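Local coordinates for putative drug/sodium antiporter (Escherichia coli, PDB 4Z3N), which probably exports the genotoxin colibactin across the cell membrane as a MATE-family antiporter, at residues I84-Q89 against M261-M266; M197-M202 against A214-L219; R328-Y333 against L454-R459. One frame throughout, in Å; residues are numbered along the deposited sequence.

Contact 1 (I84-Q89 against M261-M266); sequences IANGIQ and MAQMLM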
# COMPACT_ATOMS: atom_id res chain seq x y z
N ILE A 84 -5.69 6.95 0.96
CA ILE A 84 -5.54 8.24 1.57
C ILE A 84 -5.10 8.07 3.02
O ILE A 84 -4.28 8.83 3.52
CB ILE A 84 -6.85 9.06 1.49
CG1 ILE A 84 -7.18 9.37 0.02
CG2 ILE A 84 -6.75 10.34 2.34
CD1 ILE A 84 -8.58 9.91 -0.21
N ALA A 85 -5.63 7.05 3.69
CA ALA A 85 -5.23 6.76 5.06
C ALA A 85 -3.74 6.43 5.10
O ALA A 85 -3.02 6.76 6.05
CB ALA A 85 -6.04 5.62 5.60
N ASN A 86 -3.28 5.80 4.03
CA ASN A 86 -1.90 5.37 3.92
C ASN A 86 -0.95 6.56 3.79
O ASN A 86 0.17 6.54 4.30
CB ASN A 86 -1.73 4.42 2.74
CG ASN A 86 -0.42 3.66 2.80
OD1 ASN A 86 0.45 3.81 1.93
ND2 ASN A 86 -0.26 2.87 3.85
N GLY A 87 -1.42 7.57 3.06
CA GLY A 87 -0.67 8.79 2.85
C GLY A 87 -0.55 9.53 4.16
O GLY A 87 0.50 10.12 4.46
N ILE A 88 -1.62 9.51 4.94
CA ILE A 88 -1.61 10.11 6.28
C ILE A 88 -0.63 9.38 7.17
O ILE A 88 0.06 9.98 7.97
CB ILE A 88 -3.01 10.10 6.92
CG1 ILE A 88 -3.92 11.09 6.18
CG2 ILE A 88 -2.92 10.43 8.41
CD1 ILE A 88 -5.31 11.22 6.74
N GLN A 89 -0.57 8.06 7.01
CA GLN A 89 0.32 7.27 7.84
C GLN A 89 1.79 7.63 7.63
O GLN A 89 2.52 7.77 8.61
CB GLN A 89 0.09 5.78 7.56
CG GLN A 89 0.94 4.90 8.41
CD GLN A 89 1.02 3.48 7.89
OE1 GLN A 89 0.24 3.07 7.04
NE2 GLN A 89 1.98 2.73 8.41
N MET A 261 0.74 13.63 0.76
CA MET A 261 0.02 13.70 -0.49
C MET A 261 0.82 13.13 -1.65
O MET A 261 0.24 12.70 -2.64
CB MET A 261 -0.41 15.13 -0.77
CG MET A 261 -1.80 15.39 -0.25
SD MET A 261 -2.25 17.10 -0.54
CE MET A 261 -3.81 17.16 0.34
N ALA A 262 2.14 13.14 -1.52
CA ALA A 262 2.98 12.49 -2.51
C ALA A 262 2.67 10.99 -2.50
O ALA A 262 2.66 10.34 -3.54
CB ALA A 262 4.46 12.76 -2.22
N GLN A 263 2.36 10.47 -1.32
CA GLN A 263 2.08 9.05 -1.15
C GLN A 263 0.79 8.69 -1.86
O GLN A 263 0.66 7.60 -2.43
CB GLN A 263 1.98 8.70 0.33
CG GLN A 263 1.79 7.21 0.62
CD GLN A 263 3.03 6.38 0.34
OE1 GLN A 263 4.04 6.90 -0.11
NE2 GLN A 263 2.95 5.08 0.62
N MET A 264 -0.17 9.60 -1.82
CA MET A 264 -1.44 9.43 -2.50
C MET A 264 -1.26 9.54 -4.00
O MET A 264 -1.88 8.83 -4.78
CB MET A 264 -2.44 10.46 -2.01
CG MET A 264 -2.67 10.39 -0.53
SD MET A 264 -3.72 11.76 -0.07
CE MET A 264 -3.45 11.84 1.71
N LEU A 265 -0.40 10.46 -4.41
CA LEU A 265 -0.14 10.67 -5.81
C LEU A 265 0.49 9.42 -6.43
O LEU A 265 0.24 9.08 -7.59
CB LEU A 265 0.76 11.88 -5.98
CG LEU A 265 0.84 12.44 -7.39
CD1 LEU A 265 -0.56 12.84 -7.86
CD2 LEU A 265 1.82 13.62 -7.40
N MET A 266 1.30 8.73 -5.64
CA MET A 266 1.99 7.52 -6.07
C MET A 266 1.03 6.32 -6.19
O MET A 266 1.20 5.49 -7.08
CB MET A 266 3.13 7.20 -5.11
CG MET A 266 4.35 8.11 -5.28
SD MET A 266 5.72 7.75 -4.14
CE MET A 266 5.22 8.70 -2.71
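M264 reaches from helix 250-284 across to I84 on helix 75-101, its terminal methyl overlapping both the branch and the backbone of that residue. The thioether slants across I84 with its methyl closest, CE lying 3.7 Å from I84 CG2 and 3.6 Å from I84 O, and SD is also near CG2. The torsions explain the reach: CG stands anti to the carbonyl carbon (chi1 -58°) and the chain is extended beyond it. One turn away, G87 offers bare backbone, and the Q263 side chain lies on it; G87 CA is 3.7 Å from Q263 CB. Here the two helices come closest, with G87 CA 4.9 Å from Q263 CA, and their axes approach to 7.7 Å, antiparallel but inclined, at 143°. The polar part of the contact joins two amides whose planes are well out of parallel. Q263 bends at CG, which brings NE2 to N86 OD1 at 3.1 Å, with a nearly straight N-H...O angle of 174°. OD1 lies almost in the Q263 amide plane, whereas NE2 is tilted out of the N86 carbonyl plane. The second end of the Q263 amide is also held, because OE1 accepts a bond from Q397 NE2; the two bonds together should fix its rotation. Segments 84-89 and 261-266 fall in the first and the second MatE sequence range, so the contact bridges them. F122 of helix 107-132 touches both I84 and M264, M166 of helix 162-177 covers I84 and I88, and helix 382-399 supplies Q397 beside the amide pair.

Contact 2 (M197-M202 against A214-L219); sequences MLDPIM and ALASFL. With OLC ((2R)-2,3-dihydroxypropyl (9Z)-octadec-9-enoate), chain G.
The methyl of A216 is a small knob that sits among L198, D199 and M202 on the facing helix. Its CB lies 3.6 Å from L198 CB and 4.3 Å from M202 CG, while D199 OD1 borders it on another side. Beyond this methyl, larger bumps interlock: L198 CD1 comes to 3.7 Å from L219 CB, the two leucines crossing at about a right angle. M202 bends at its second torsion (chi2 -67°), which lays SD near L215 CD2 at 4.1 Å and sends CE to L219 CD1 at 3.9 Å. The segments belong to successive helices, 181-204 and 209-232, forming an antiparallel helical hairpin whose axes pass 8.4 Å apart at 146°. Helix 181-204 is kinked at P200, whose nitrogen has no bond to the preceding turn. A bound monoolein chain passes across the outer side of helix 209-232, its C15 3.9 Å from F218 CD2, consistent with a surface that faces lipid. D199 also looks toward helix 28-56, its OD2 close to D53 OD1. No hydrogen bond crosses between the segments, so between them the contact rests on shape and apolar fit, with the buried D199 carboxylate the one charged group of an otherwise apolar contact.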
# COMPACT_ATOMS: atom_id res chain seq x y z
N MET A 197 -15.48 -13.32 15.30
CA MET A 197 -16.57 -13.56 16.22
C MET A 197 -17.86 -12.82 15.85
O MET A 197 -18.95 -13.34 16.04
CB MET A 197 -16.13 -13.19 17.63
CG MET A 197 -15.07 -14.12 18.17
SD MET A 197 -14.26 -13.53 19.69
CE MET A 197 -12.83 -14.62 19.73
N LEU A 198 -17.73 -11.61 15.31
CA LEU A 198 -18.88 -10.75 15.07
C LEU A 198 -19.66 -11.15 13.82
O LEU A 198 -20.89 -11.11 13.82
CB LEU A 198 -18.47 -9.29 14.96
CG LEU A 198 -18.08 -8.57 16.25
CD1 LEU A 198 -17.74 -7.11 15.94
CD2 LEU A 198 -19.18 -8.68 17.29
N ASP A 199 -18.94 -11.50 12.76
CA ASP A 199 -19.57 -11.95 11.51
C ASP A 199 -20.68 -12.95 11.77
O ASP A 199 -21.77 -12.82 11.22
CB ASP A 199 -18.54 -12.59 10.58
CG ASP A 199 -17.98 -11.61 9.57
OD1 ASP A 199 -18.44 -10.45 9.56
OD2 ASP A 199 -17.09 -12.01 8.79
N PRO A 200 -20.40 -13.97 12.61
CA PRO A 200 -21.47 -14.93 12.91
C PRO A 200 -22.64 -14.26 13.64
O PRO A 200 -23.80 -14.46 13.27
CB PRO A 200 -20.77 -15.97 13.80
CG PRO A 200 -19.31 -15.72 13.64
CD PRO A 200 -19.15 -14.29 13.31
N ILE A 201 -22.33 -13.46 14.66
CA ILE A 201 -23.36 -12.83 15.48
C ILE A 201 -24.29 -11.88 14.70
O ILE A 201 -25.44 -11.68 15.07
CB ILE A 201 -22.73 -12.04 16.64
CG1 ILE A 201 -21.79 -12.93 17.45
CG2 ILE A 201 -23.79 -11.46 17.54
CD1 ILE A 201 -21.03 -12.14 18.48
N MET A 202 -23.78 -11.27 13.63
CA MET A 202 -24.59 -10.35 12.86
C MET A 202 -25.53 -11.09 11.95
O MET A 202 -26.56 -10.57 11.56
CB MET A 202 -23.72 -9.40 12.03
CG MET A 202 -22.72 -8.62 12.84
SD MET A 202 -23.52 -7.44 13.94
CE MET A 202 -22.15 -7.05 15.05
N ALA A 214 -20.23 -6.62 6.75
CA ALA A 214 -19.67 -5.29 6.58
C ALA A 214 -19.51 -4.56 7.93
O ALA A 214 -18.43 -4.06 8.24
CB ALA A 214 -20.52 -4.49 5.65
N LEU A 215 -20.57 -4.51 8.74
CA LEU A 215 -20.52 -3.84 10.04
C LEU A 215 -19.56 -4.54 11.02
O LEU A 215 -18.96 -3.89 11.88
CB LEU A 215 -21.92 -3.75 10.67
CG LEU A 215 -21.89 -3.23 12.11
CD1 LEU A 215 -21.47 -1.75 12.15
CD2 LEU A 215 -23.21 -3.47 12.85
N ALA A 216 -19.43 -5.86 10.89
CA ALA A 216 -18.48 -6.59 11.73
C ALA A 216 -17.05 -6.15 11.40
O ALA A 216 -16.23 -5.92 12.30
CB ALA A 216 -18.64 -8.09 11.56
N SER A 217 -16.76 -6.05 10.10
CA SER A 217 -15.47 -5.56 9.62
C SER A 217 -15.20 -4.17 10.19
O SER A 217 -14.10 -3.87 10.63
CB SER A 217 -15.44 -5.53 8.09
OG SER A 217 -15.16 -6.81 7.53
N PHE A 218 -16.22 -3.33 10.20
CA PHE A 218 -16.07 -1.98 10.70
C PHE A 218 -15.87 -1.90 12.24
O PHE A 218 -15.13 -1.04 12.74
CB PHE A 218 -17.27 -1.14 10.25
CG PHE A 218 -17.18 0.30 10.65
CD1 PHE A 218 -16.07 1.06 10.30
CD2 PHE A 218 -18.19 0.89 11.38
CE1 PHE A 218 -15.98 2.38 10.67
CE2 PHE A 218 -18.10 2.22 11.75
CZ PHE A 218 -17.00 2.97 11.39
N LEU A 219 -16.52 -2.78 13.00
CA LEU A 219 -16.37 -2.75 14.46
C LEU A 219 -15.01 -3.34 14.80
O LEU A 219 -14.42 -3.03 15.84
CB LEU A 219 -17.50 -3.51 15.17
CG LEU A 219 -18.92 -2.94 15.04
CD1 LEU A 219 -19.96 -3.91 15.58
CD2 LEU A 219 -19.06 -1.59 15.73
C18 OLC G . -19.43 -0.69 5.48
C17 OLC G . -19.88 -0.72 6.93
C16 OLC G . -20.82 0.43 7.24
C15 OLC G . -20.98 0.63 8.73
C13 OLC G . -22.97 1.73 9.89
C14 OLC G . -21.71 1.93 9.04

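Contact 3 (R328-Y333 against L454-R459); sequences RTLNAY and LRLSPR
A turn of helix 326-358 faces an extended linker across a nearest backbone spacing of 6.5 Å, between L330 CA and R455 CA. The arrangement is a helix-to-loop contact of the all-helical MATE fold: L454 is the first residue to leave the helical conformation after helix 432-453, and S457 is the N-cap of helix 458-467, so 454-457 is the short connection between two helices. L330 points at this connection. Its two methyls divide the work: CD2 packs on L454 CD1 at 3.8 Å, whereas CD1 lies against the peptide joining R455 to L456 and comes within 4.0 Å of L456 CG. With CG anti to its own carbonyl carbon (chi1 -78°), the leucine rests both methyls side by side against the near side of the connection. One turn further along the helix, Y333 presents the flat of its ring to L454. The isobutyl group stands over the ring centre in a CH-pi contact, with CG 3.9 Å from the centroid and only 11° off the ring normal. The ring is anchored at its far end, where Y333 OH bonds to I388 O. Helix 382-399 closes the site: Y395 touches both L330 and L454, L391 lies against Y333 and A392 against L454. No hydrogen bond joins the two segments. R455 turns away from helix 326-358 and its NE bonds back to R452 O, and S457 OG caps helix 458-467 by bonding to L460 N.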
# COMPACT_ATOMS: atom_id res chain seq x y z
N ARG A 328 24.52 5.79 7.60
CA ARG A 328 23.75 4.70 8.13
C ARG A 328 22.40 4.59 7.40
O ARG A 328 21.88 3.49 7.21
CB ARG A 328 23.56 4.88 9.64
CG ARG A 328 22.85 3.72 10.31
CD ARG A 328 23.04 3.70 11.82
NE ARG A 328 22.23 2.65 12.45
CZ ARG A 328 22.61 1.38 12.57
NH1 ARG A 328 23.79 1.00 12.10
NH2 ARG A 328 21.81 0.50 13.15
N THR A 329 21.84 5.73 6.98
CA THR A 329 20.56 5.73 6.26
C THR A 329 20.79 5.08 4.89
O THR A 329 19.94 4.32 4.41
CB THR A 329 19.92 7.16 6.09
OG1 THR A 329 20.68 7.95 5.17
CG2 THR A 329 19.82 7.89 7.42
N LEU A 330 21.94 5.35 4.29
CA LEU A 330 22.32 4.72 3.03
C LEU A 330 22.55 3.22 3.20
O LEU A 330 22.12 2.42 2.35
CB LEU A 330 23.58 5.38 2.46
CG LEU A 330 23.42 6.72 1.77
CD1 LEU A 330 24.72 7.08 1.02
CD2 LEU A 330 22.22 6.70 0.82
N ASN A 331 23.23 2.83 4.28
CA ASN A 331 23.41 1.42 4.60
C ASN A 331 22.09 0.75 4.89
O ASN A 331 21.92 -0.43 4.60
CB ASN A 331 24.33 1.21 5.81
CG ASN A 331 25.73 1.73 5.59
OD1 ASN A 331 26.32 1.54 4.52
ND2 ASN A 331 26.26 2.38 6.60
N ALA A 332 21.19 1.50 5.51
CA ALA A 332 19.87 1.00 5.86
C ALA A 332 19.08 0.67 4.59
O ALA A 332 18.46 -0.41 4.50
CB ALA A 332 19.11 2.00 6.71
N TYR A 333 19.11 1.57 3.61
CA TYR A 333 18.46 1.31 2.33
C TYR A 333 18.97 0.02 1.65
O TYR A 333 18.17 -0.83 1.27
CB TYR A 333 18.65 2.48 1.39
CG TYR A 333 18.34 2.13 -0.04
CD1 TYR A 333 17.03 2.14 -0.51
CD2 TYR A 333 19.35 1.78 -0.92
CE1 TYR A 333 16.75 1.80 -1.80
CE2 TYR A 333 19.08 1.44 -2.22
CZ TYR A 333 17.78 1.45 -2.65
OH TYR A 333 17.52 1.11 -3.96
N LEU A 454 21.31 6.55 -4.91
CA LEU A 454 21.42 6.29 -3.49
C LEU A 454 22.88 6.06 -3.15
O LEU A 454 23.42 4.97 -3.22
CB LEU A 454 20.56 5.08 -3.07
CG LEU A 454 19.12 5.35 -2.58
CD1 LEU A 454 19.12 6.05 -1.22
CD2 LEU A 454 18.25 6.12 -3.60
N ARG A 455 23.48 7.11 -2.65
CA ARG A 455 24.90 7.12 -2.42
C ARG A 455 25.22 8.50 -1.89
O ARG A 455 24.40 9.42 -2.03
CB ARG A 455 25.67 6.78 -3.72
CG ARG A 455 25.36 7.66 -4.90
CD ARG A 455 26.38 7.46 -6.01
NE ARG A 455 25.96 6.47 -7.01
CZ ARG A 455 26.42 5.22 -7.09
NH1 ARG A 455 27.32 4.77 -6.23
NH2 ARG A 455 25.97 4.42 -8.05
N LEU A 456 26.37 8.63 -1.25
CA LEU A 456 26.81 9.95 -0.79
C LEU A 456 26.91 10.92 -1.95
O LEU A 456 27.41 10.57 -3.02
CB LEU A 456 28.16 9.86 -0.09
CG LEU A 456 28.04 9.28 1.30
CD1 LEU A 456 29.43 8.94 1.85
CD2 LEU A 456 27.28 10.31 2.15
N SER A 457 26.41 12.12 -1.72
CA SER A 457 26.54 13.23 -2.66
C SER A 457 26.62 14.50 -1.84
O SER A 457 26.18 14.51 -0.69
CB SER A 457 25.37 13.28 -3.62
OG SER A 457 24.21 13.75 -2.95
N PRO A 458 27.22 15.56 -2.40
CA PRO A 458 27.21 16.85 -1.71
C PRO A 458 25.79 17.28 -1.30
O PRO A 458 25.56 17.59 -0.12
CB PRO A 458 27.78 17.81 -2.75
CG PRO A 458 28.69 16.95 -3.59
CD PRO A 458 28.14 15.55 -3.55
N ARG A 459 24.85 17.21 -2.24
CA ARG A 459 23.48 17.64 -2.01
C ARG A 459 22.80 16.86 -0.89
O ARG A 459 22.15 17.45 -0.00
CB ARG A 459 22.66 17.49 -3.28
CG ARG A 459 21.21 17.86 -3.14
CD ARG A 459 20.43 17.20 -4.21
NE ARG A 459 20.04 18.11 -5.27
CZ ARG A 459 19.38 17.74 -6.36
NH1 ARG A 459 19.03 16.46 -6.53
NH2 ARG A 459 19.06 18.63 -7.29

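From the N terminus, the chain first passes I84-Q89 on helix 75-101, which finds its partner only after 171 intervening residues, when helix 250-284 arrives and contact 1 closes. Contact 2 is nested inside that loop as a local hairpin of helices 181-204 and 209-232, the latter being the last helix before 250-284. Contact 3 follows in series, joining the start of helix 326-358 to the linker after helix 432-453, near the C terminus. None of them cross. Contact 1 is nearest the centre of the molecule and bridges the two MatE ranges, while contacts 2 and 3 lie on opposite sides of that centre, their own centres about 47 Å apart.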